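Local coordinates for protein lactose Operon Repressor (Escherichia coli, PDB 1JYE) that represses the lactose operon by binding its operator DNA, releasing it when an inducer sugar is bound, here as a dimeric variant lacking its C-terminal end, at residues Gln180-Pro188 and Leu198-Thr206; Asp219-Met230 and Ala245-Ala256. The protein carries 1 engineered substitution. All blocks are in the same frame, centred on the assembly; numbering follows the deposited sequence.

Contact 1 of 2, residues Gln180-Pro188 and Leu198-Thr206; sequences QQIALLAGP and LAGWHKYLT
L184 points from strand 182-186 into the helix 198-206, and its two methyl groups share out the work. Apolar packing comes first. CD2 of L184 meets CD1 of L205 tip to tip at 3.9 Å and also lies 4.0 Å from CE3 of W201; the indole and the leucine lie alongside each other, pointing opposite ways. CD1 of L184 touches CD1 of L198 at 3.9 Å. On either side of L184 in the strand, I182 and A186 point the same way: CD1 of I182 touches CD2 of L205 at 4.0 Å, and CB of A186 rests against CD2 of L198, 3.9 Å away. L198 gets there because its CG is anti to the backbone N (chi1 179°), which swings both methyls to the strand.

Aromatic contacts form the second group. CD1 of L184 sits over one face of the H202 imidazole, 3.8 Å from the ring centroid and offset toward the rim on the CE1-NE2 side, a CH-pi contact. NE2 itself hydrogen-bonds to E215, outside the two segments. W201 instead turns its edge to the strand, CH2 lying 3.6 Å from the backbone O of L185, with CA of A186 also near the ring plane.

No hydrogen bond joins the two segments; strand and helix run antiparallel (162°), their axes 9.7 Å apart, with T167 and V171 of helix 163-177 also touching W201 and L205. This is the first half of a right-handed beta-alpha-beta crossover, 182-186, 192-207 and 214-217, in the Rossmann-like C-terminal subdomain of a periplasmic-binding-protein fold.

Contact 2 of 2, residues Asp219-Met230 and Ala245-Ala256; sequences DWSAMSGFQQTM and ANDQMALGAMRA
W220 and N246 meet where the two helices begin: ND2 of N246 donates to the backbone O of W220 (3.0 Å, 163°), in the carbonyl plane on a lone pair. The indole crosses that amide obliquely, and CZ3 of W220 lies 3.7 Å from CB of A245. SD of M249 accepts a weak bond from N of W220. Farther along, the R255 guanidinium lies flat on F226, centres 3.8 Å apart and planes at 5°, a cation-pi stack; M230 CG covers the opposite ring face, and M230 and T229 both pack on CB of A256.

Between these ends the backbones are in direct contact, the axes approaching to 6.2 Å and crossing at -41°. A CB on G225 would clash with O of M249, and one on G252 with O of A222. CA of G252 lies 3.2 Å from O of A222, one of four CA-H...O contacts.

The second shell fixes these groups. OD1 of N246 caps its own helix through N of M249, S221 caps the other, and E259 holds NE of R255 in a salt bridge. With an alanine at N246, the O of W220 would probably lose its donor and N of M249 its cap. Q248 reaches D278 of the second subunit, and A222 packs on C281 there. The glycines thus permit the close approach, N246 ties the two helix starts together, and stack and salt bridge probably hold the R255 guanidinium in place.

In the fold
Contacts 1 and 2 lie in the same subdomain, on opposite sides of one parallel sheet, their centres about 15 Å apart. Contact 1 is buried, an apolar strand-to-helix layer untouched by the other subunit. Contact 2 is only partly buried: a helix pair with polar caps, a cation-pi stack and one flank at the dimer interface. They share no segment but meet through the sheet, where the backbone O of L185 probably accepts a hydrogen bond from N of A245 (2.9 Å). W201 of contact 1 packs on A245, and P188 on W220 of contact 2. ND2 of N246 also bonds a glycerol, probably from crystallisation.

Contact 1 of 2, residues Gln180-Pro188 and Leu198-Thr206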
loop_
_atom_site.group_PDB
_atom_site.type_symbol
_atom_site.label_atom_id
_atom_site.label_comp_id
_atom_site.label_asym_id
_atom_site.label_seq_id
_atom_site.Cartn_x
_atom_site.Cartn_y
_atom_site.Cartn_z
ATOM N N GLN A 180 20.675 25.355 -5.712
ATOM C CA GLN A 180 20.065 26.678 -5.818
ATOM C C GLN A 180 18.906 26.655 -6.816
ATOM O O GLN A 180 18.004 27.486 -6.741
ATOM C CB GLN A 180 21.109 27.704 -6.269
ATOM C CG GLN A 180 22.268 27.884 -5.300
ATOM C CD GLN A 180 21.845 28.509 -3.986
ATOM O OE1 GLN A 180 21.058 27.932 -3.235
ATOM N NE2 GLN A 180 22.368 29.697 -3.700
ATOM N N GLN A 181 18.946 25.706 -7.752
ATOM C CA GLN A 181 17.902 25.547 -8.768
ATOM C C GLN A 181 17.024 24.381 -8.334
ATOM O O GLN A 181 17.304 23.227 -8.660
ATOM C CB GLN A 181 18.526 25.232 -10.130
ATOM C CG GLN A 181 19.355 26.358 -10.729
ATOM C CD GLN A 181 18.510 27.551 -11.130
ATOM O OE1 GLN A 181 18.094 28.346 -10.287
ATOM N NE2 GLN A 181 18.242 27.675 -12.424
ATOM N N ILE A 182 15.950 24.690 -7.618
ATOM C CA ILE A 182 15.069 23.663 -7.084
ATOM C C ILE A 182 13.629 23.723 -7.577
ATOM O O ILE A 182 13.053 24.799 -7.726
ATOM C CB ILE A 182 15.084 23.739 -5.544
ATOM C CG1 ILE A 182 16.526 23.572 -5.051
ATOM C CG2 ILE A 182 14.168 22.672 -4.941
ATOM C CD1 ILE A 182 16.721 23.831 -3.574
ATOM N N ALA A 183 13.050 22.552 -7.836
ATOM C CA ALA A 183 11.670 22.474 -8.286
ATOM C C ALA A 183 10.865 21.739 -7.224
ATOM O O ALA A 183 11.404 20.900 -6.498
ATOM C CB ALA A 183 11.580 21.736 -9.621
ATOM N N LEU A 184 9.581 22.068 -7.130
ATOM C CA LEU A 184 8.693 21.450 -6.155
ATOM C C LEU A 184 7.587 20.661 -6.835
ATOM O O LEU A 184 7.011 21.112 -7.822
ATOM C CB LEU A 184 8.038 22.519 -5.274
ATOM C CG LEU A 184 8.941 23.550 -4.591
ATOM C CD1 LEU A 184 8.073 24.526 -3.793
ATOM C CD2 LEU A 184 9.940 22.852 -3.688
ATOM N N LEU A 185 7.297 19.474 -6.311
ATOM C CA LEU A 185 6.209 18.659 -6.842
ATOM C C LEU A 185 5.324 18.367 -5.643
ATOM O O LEU A 185 5.612 17.477 -4.839
ATOM C CB LEU A 185 6.728 17.354 -7.457
ATOM C CG LEU A 185 5.631 16.384 -7.921
ATOM C CD1 LEU A 185 4.617 17.108 -8.804
ATOM C CD2 LEU A 185 6.269 15.229 -8.679
ATOM N N ALA A 186 4.251 19.141 -5.527
ATOM C CA ALA A 186 3.322 19.026 -4.411
ATOM C C ALA A 186 2.287 17.929 -4.576
ATOM O O ALA A 186 2.053 17.436 -5.679
ATOM C CB ALA A 186 2.614 20.367 -4.199
ATOM N N GLY A 187 1.679 17.552 -3.456
ATOM C CA GLY A 187 0.625 16.558 -3.481
ATOM C C GLY A 187 -0.636 17.299 -3.891
ATOM O O GLY A 187 -0.586 18.512 -4.102
ATOM N N PRO A 188 -1.781 16.615 -4.011
ATOM C CA PRO A 188 -3.022 17.288 -4.407
ATOM C C PRO A 188 -3.410 18.342 -3.373
ATOM O O PRO A 188 -3.598 18.033 -2.199
ATOM C CB PRO A 188 -4.018 16.135 -4.506
ATOM C CG PRO A 188 -3.509 15.159 -3.480
ATOM C CD PRO A 188 -2.018 15.194 -3.701
ATOM N N LEU A 198 3.529 21.914 1.058
ATOM C CA LEU A 198 3.929 22.892 0.052
ATOM C C LEU A 198 4.246 24.240 0.700
ATOM O O LEU A 198 5.237 24.883 0.350
ATOM C CB LEU A 198 2.826 23.061 -1.001
ATOM C CG LEU A 198 3.100 24.080 -2.116
ATOM C CD1 LEU A 198 4.420 23.759 -2.810
ATOM C CD2 LEU A 198 1.947 24.056 -3.116
ATOM N N ALA A 199 3.415 24.664 1.648
ATOM C CA ALA A 199 3.641 25.942 2.325
ATOM C C ALA A 199 4.972 25.906 3.063
ATOM O O ALA A 199 5.707 26.898 3.093
ATOM C CB ALA A 199 2.507 26.231 3.300
ATOM N N GLY A 200 5.271 24.756 3.659
ATOM C CA GLY A 200 6.518 24.594 4.384
ATOM C C GLY A 200 7.726 24.701 3.480
ATOM O O GLY A 200 8.700 25.373 3.830
ATOM N N TRP A 201 7.688 24.035 2.326
ATOM C CA TRP A 201 8.813 24.115 1.405
ATOM C C TRP A 201 9.074 25.568 1.043
ATOM O O TRP A 201 10.216 26.016 1.051
ATOM C CB TRP A 201 8.552 23.343 0.116
ATOM C CG TRP A 201 8.622 21.870 0.274
ATOM C CD1 TRP A 201 9.383 21.176 1.167
ATOM C CD2 TRP A 201 7.960 20.898 -0.536
ATOM N NE1 TRP A 201 9.237 19.822 0.961
ATOM C CE2 TRP A 201 8.369 19.626 -0.079
ATOM C CE3 TRP A 201 7.061 20.976 -1.607
ATOM C CZ2 TRP A 201 7.908 18.438 -0.659
ATOM C CZ3 TRP A 201 6.602 19.796 -2.183
ATOM C CH2 TRP A 201 7.030 18.545 -1.707
ATOM N N HIS A 202 8.014 26.299 0.719
ATOM C CA HIS A 202 8.170 27.701 0.352
ATOM C C HIS A 202 8.739 28.524 1.493
ATOM O O HIS A 202 9.578 29.396 1.274
ATOM C CB HIS A 202 6.831 28.285 -0.099
ATOM C CG HIS A 202 6.472 27.937 -1.511
ATOM N ND1 HIS A 202 7.214 28.365 -2.591
ATOM C CD2 HIS A 202 5.455 27.204 -2.020
ATOM C CE1 HIS A 202 6.669 27.912 -3.706
ATOM N NE2 HIS A 202 5.600 27.204 -3.387
ATOM N N LYS A 203 8.283 28.246 2.709
ATOM C CA LYS A 203 8.765 28.971 3.879
ATOM C C LYS A 203 10.274 28.824 4.048
ATOM O O LYS A 203 10.996 29.814 4.166
ATOM C CB LYS A 203 8.062 28.471 5.144
ATOM C CG LYS A 203 8.614 29.065 6.435
ATOM C CD LYS A 203 7.897 28.509 7.656
ATOM C CE LYS A 203 8.569 28.961 8.942
ATOM N NZ LYS A 203 7.881 28.433 10.155
ATOM N N TYR A 204 10.759 27.588 4.050
ATOM C CA TYR A 204 12.184 27.368 4.235
ATOM C C TYR A 204 13.047 27.732 3.031
ATOM O O TYR A 204 14.197 28.141 3.199
ATOM C CB TYR A 204 12.413 25.933 4.719
ATOM C CG TYR A 204 11.831 25.756 6.105
ATOM C CD1 TYR A 204 12.441 26.349 7.215
ATOM C CD2 TYR A 204 10.618 25.095 6.296
ATOM C CE1 TYR A 204 11.853 26.298 8.476
ATOM C CE2 TYR A 204 10.021 25.036 7.557
ATOM C CZ TYR A 204 10.642 25.644 8.640
ATOM O OH TYR A 204 10.044 25.625 9.878
ATOM N N LEU A 205 12.506 27.612 1.822
ATOM C CA LEU A 205 13.273 28.004 0.646
ATOM C C LEU A 205 13.455 29.522 0.733
ATOM O O LEU A 205 14.546 30.040 0.483
ATOM C CB LEU A 205 12.533 27.643 -0.646
ATOM C CG LEU A 205 12.634 26.182 -1.098
ATOM C CD1 LEU A 205 11.784 25.963 -2.339
ATOM C CD2 LEU A 205 14.092 25.838 -1.381
ATOM N N THR A 206 12.389 30.221 1.114
ATOM C CA THR A 206 12.440 31.677 1.245
ATOM C C THR A 206 13.446 32.073 2.322
ATOM O O THR A 206 14.217 33.019 2.145
ATOM C CB THR A 206 11.056 32.258 1.604
ATOM O OG1 THR A 206 10.126 31.959 0.556
ATOM C CG2 THR A 206 11.140 33.775 1.766
#

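Contact 2 of 2, residues Asp219-Met230 and Ala245-Ala256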
loop_
_atom_site.group_PDB
_atom_site.type_symbol
_atom_site.label_atom_id
_atom_site.label_comp_id
_atom_site.label_asym_id
_atom_site.label_seq_id
_atom_site.Cartn_x
_atom_site.Cartn_y
_atom_site.Cartn_z
ATOM N N ASP A 219 -0.927 13.867 -7.674
ATOM C CA ASP A 219 -2.057 13.299 -6.939
ATOM C C ASP A 219 -1.690 12.146 -6.001
ATOM O O ASP A 219 -2.551 11.331 -5.656
ATOM C CB ASP A 219 -3.149 12.830 -7.916
ATOM C CG ASP A 219 -2.702 11.667 -8.792
ATOM O OD1 ASP A 219 -1.648 11.066 -8.507
ATOM O OD2 ASP A 219 -3.416 11.346 -9.768
ATOM N N TRP A 220 -0.421 12.105 -5.591
ATOM C CA TRP A 220 0.136 11.082 -4.694
ATOM C C TRP A 220 0.604 9.833 -5.448
ATOM O O TRP A 220 1.334 9.012 -4.889
ATOM C CB TRP A 220 -0.879 10.638 -3.626
ATOM C CG TRP A 220 -1.324 11.679 -2.615
ATOM C CD1 TRP A 220 -2.608 11.900 -2.196
ATOM C CD2 TRP A 220 -0.495 12.557 -1.830
ATOM N NE1 TRP A 220 -2.630 12.847 -1.202
ATOM C CE2 TRP A 220 -1.351 13.269 -0.958
ATOM C CE3 TRP A 220 0.884 12.806 -1.777
ATOM C CZ2 TRP A 220 -0.873 14.217 -0.039
ATOM C CZ3 TRP A 220 1.360 13.753 -0.860
ATOM C CH2 TRP A 220 0.479 14.443 -0.006
ATOM N N SER A 221 0.201 9.688 -6.708
ATOM C CA SER A 221 0.588 8.504 -7.484
ATOM C C SER A 221 1.905 8.643 -8.232
ATOM O O SER A 221 2.326 9.745 -8.591
ATOM C CB SER A 221 -0.509 8.138 -8.494
ATOM O OG SER A 221 -0.536 9.058 -9.576
ATOM N N ALA A 222 2.555 7.508 -8.474
ATOM C CA ALA A 222 3.814 7.508 -9.198
ATOM C C ALA A 222 3.614 8.079 -10.597
ATOM O O ALA A 222 4.452 8.836 -11.087
ATOM C CB ALA A 222 4.377 6.085 -9.286
ATOM N N MET A 223 2.503 7.733 -11.241
ATOM C CA MET A 223 2.266 8.229 -12.590
ATOM C C MET A 223 2.160 9.749 -12.626
ATOM O O MET A 223 2.617 10.375 -13.580
ATOM C CB MET A 223 1.008 7.604 -13.196
ATOM C CG MET A 223 0.837 7.908 -14.689
ATOM S SD MET A 223 2.275 7.419 -15.701
ATOM C CE MET A 223 2.046 5.643 -15.775
ATOM N N SER A 224 1.573 10.351 -11.595
ATOM C CA SER A 224 1.463 11.811 -11.590
ATOM C C SER A 224 2.856 12.422 -11.445
ATOM O O SER A 224 3.140 13.483 -12.004
ATOM C CB SER A 224 0.534 12.296 -10.464
ATOM O OG SER A 224 1.133 12.195 -9.183
ATOM N N GLY A 225 3.731 11.749 -10.703
ATOM C CA GLY A 225 5.085 12.250 -10.539
ATOM C C GLY A 225 5.822 12.176 -11.863
ATOM O O GLY A 225 6.598 13.064 -12.220
ATOM N N PHE A 226 5.574 11.102 -12.604
ATOM C CA PHE A 226 6.204 10.909 -13.903
ATOM C C PHE A 226 5.718 11.963 -14.899
ATOM O O PHE A 226 6.518 12.598 -15.592
ATOM C CB PHE A 226 5.865 9.520 -14.447
ATOM C CG PHE A 226 6.383 9.273 -15.835
ATOM C CD1 PHE A 226 7.731 9.008 -16.053
ATOM C CD2 PHE A 226 5.526 9.331 -16.931
ATOM C CE1 PHE A 226 8.221 8.806 -17.342
ATOM C CE2 PHE A 226 6.008 9.131 -18.223
ATOM C CZ PHE A 226 7.357 8.868 -18.428
ATOM N N GLN A 227 4.403 12.138 -14.969
ATOM C CA GLN A 227 3.808 13.096 -15.897
ATOM C C GLN A 227 4.235 14.533 -15.619
ATOM O O GLN A 227 4.659 15.247 -16.527
ATOM C CB GLN A 227 2.284 12.999 -15.847
ATOM C CG GLN A 227 1.745 11.622 -16.206
ATOM C CD GLN A 227 0.237 11.526 -16.071
ATOM O OE1 GLN A 227 -0.332 11.901 -15.045
ATOM N NE2 GLN A 227 -0.416 11.009 -17.103
ATOM N N GLN A 228 4.122 14.958 -14.367
ATOM C CA GLN A 228 4.494 16.324 -14.010
ATOM C C GLN A 228 5.967 16.609 -14.263
ATOM O O GLN A 228 6.329 17.687 -14.754
ATOM C CB GLN A 228 4.156 16.600 -12.541
ATOM C CG GLN A 228 2.662 16.635 -12.260
ATOM C CD GLN A 228 1.942 17.654 -13.125
ATOM O OE1 GLN A 228 2.333 18.819 -13.180
ATOM N NE2 GLN A 228 0.884 17.219 -13.802
ATOM N N THR A 229 6.822 15.647 -13.933
ATOM C CA THR A 229 8.253 15.825 -14.129
ATOM C C THR A 229 8.599 15.846 -15.617
ATOM O O THR A 229 9.419 16.652 -16.055
ATOM C CB THR A 229 9.045 14.722 -13.409
ATOM O OG1 THR A 229 8.713 14.749 -12.014
ATOM C CG2 THR A 229 10.547 14.946 -13.563
ATOM N N MET A 230 7.974 14.968 -16.396
ATOM C CA MET A 230 8.234 14.945 -17.831
ATOM C C MET A 230 7.793 16.265 -18.457
ATOM O O MET A 230 8.469 16.799 -19.335
ATOM C CB MET A 230 7.489 13.790 -18.508
ATOM C CG MET A 230 8.142 12.430 -18.338
ATOM S SD MET A 230 9.837 12.380 -18.965
ATOM C CE MET A 230 9.630 13.088 -20.573
ATOM N N ALA A 245 6.438 15.541 -2.901
ATOM C CA ALA A 245 5.495 15.341 -1.804
ATOM C C ALA A 245 5.368 13.952 -1.183
ATOM O O ALA A 245 4.895 13.830 -0.057
ATOM C CB ALA A 245 4.115 15.868 -2.208
ATOM N N ASN A 246 5.739 12.910 -1.915
ATOM C CA ASN A 246 5.724 11.576 -1.322
ATOM C C ASN A 246 6.628 10.660 -2.119
ATOM O O ASN A 246 7.074 11.014 -3.209
ATOM C CB ASN A 246 4.285 11.030 -1.143
ATOM C CG ASN A 246 3.677 10.461 -2.414
ATOM O OD1 ASN A 246 4.132 10.723 -3.520
ATOM N ND2 ASN A 246 2.604 9.683 -2.246
ATOM N N ASP A 247 6.940 9.499 -1.561
ATOM C CA ASP A 247 7.850 8.587 -2.229
ATOM C C ASP A 247 7.350 8.038 -3.557
ATOM O O ASP A 247 8.134 7.861 -4.484
ATOM C CB ASP A 247 8.225 7.441 -1.285
ATOM C CG ASP A 247 9.048 7.911 -0.098
ATOM O OD1 ASP A 247 9.591 9.041 -0.153
ATOM O OD2 ASP A 247 9.168 7.153 0.886
ATOM N N GLN A 248 6.055 7.774 -3.663
ATOM C CA GLN A 248 5.526 7.251 -4.914
ATOM C C GLN A 248 5.638 8.277 -6.036
ATOM O O GLN A 248 6.013 7.932 -7.151
ATOM C CB GLN A 248 4.082 6.795 -4.727
ATOM C CG GLN A 248 3.983 5.495 -3.946
ATOM C CD GLN A 248 2.602 5.258 -3.395
ATOM O OE1 GLN A 248 2.177 5.928 -2.457
ATOM N NE2 GLN A 248 1.882 4.308 -3.982
ATOM N N MET A 249 5.321 9.538 -5.759
ATOM C CA MET A 249 5.465 10.537 -6.807
ATOM C C MET A 249 6.949 10.694 -7.117
ATOM O O MET A 249 7.322 10.971 -8.255
ATOM C CB MET A 249 4.866 11.883 -6.379
ATOM C CG MET A 249 3.354 11.860 -6.282
ATOM S SD MET A 249 2.651 13.514 -6.169
ATOM C CE MET A 249 3.134 13.960 -4.562
ATOM N N ALA A 250 7.797 10.507 -6.109
ATOM C CA ALA A 250 9.240 10.623 -6.319
ATOM C C ALA A 250 9.707 9.520 -7.260
ATOM O O ALA A 250 10.587 9.736 -8.092
ATOM C CB ALA A 250 9.992 10.540 -4.990
ATOM N N LEU A 251 9.122 8.333 -7.122
ATOM C CA LEU A 251 9.474 7.212 -7.989
ATOM C C LEU A 251 9.175 7.610 -9.433
ATOM O O LEU A 251 9.972 7.354 -10.342
ATOM C CB LEU A 251 8.648 5.975 -7.617
ATOM C CG LEU A 251 8.814 4.750 -8.529
ATOM C CD1 LEU A 251 10.191 4.132 -8.323
ATOM C CD2 LEU A 251 7.728 3.735 -8.203
ATOM N N GLY A 252 8.017 8.231 -9.632
ATOM C CA GLY A 252 7.623 8.669 -10.957
ATOM C C GLY A 252 8.586 9.713 -11.494
ATOM O O GLY A 252 8.971 9.670 -12.658
ATOM N N ALA A 253 8.975 10.655 -10.640
ATOM C CA ALA A 253 9.910 11.704 -11.040
ATOM C C ALA A 253 11.242 11.086 -11.439
ATOM O O ALA A 253 11.845 11.472 -12.437
ATOM C CB ALA A 253 10.116 12.689 -9.889
ATOM N N MET A 254 11.698 10.122 -10.648
ATOM C CA MET A 254 12.962 9.452 -10.920
ATOM C C MET A 254 12.919 8.753 -12.274
ATOM O O MET A 254 13.901 8.764 -13.018
ATOM C CB MET A 254 13.265 8.454 -9.802
ATOM C CG MET A 254 13.654 9.126 -8.491
ATOM S SD MET A 254 13.676 7.992 -7.093
ATOM C CE MET A 254 14.923 6.824 -7.640
ATOM N N ARG A 255 11.782 8.148 -12.599
ATOM C CA ARG A 255 11.654 7.481 -13.887
ATOM C C ARG A 255 11.714 8.518 -15.010
ATOM O O ARG A 255 12.370 8.302 -16.026
ATOM C CB ARG A 255 10.336 6.707 -13.986
ATOM C CG ARG A 255 10.146 6.082 -15.362
ATOM C CD ARG A 255 8.788 5.431 -15.558
ATOM N NE ARG A 255 8.522 5.285 -16.989
ATOM C CZ ARG A 255 7.316 5.334 -17.542
ATOM N NH1 ARG A 255 6.239 5.516 -16.792
ATOM N NH2 ARG A 255 7.193 5.245 -18.861
ATOM N N ALA A 256 11.037 9.646 -14.819
ATOM C CA ALA A 256 11.029 10.701 -15.832
ATOM C C ALA A 256 12.448 11.206 -16.070
ATOM O O ALA A 256 12.884 11.359 -17.212
ATOM C CB ALA A 256 10.128 11.853 -15.385
#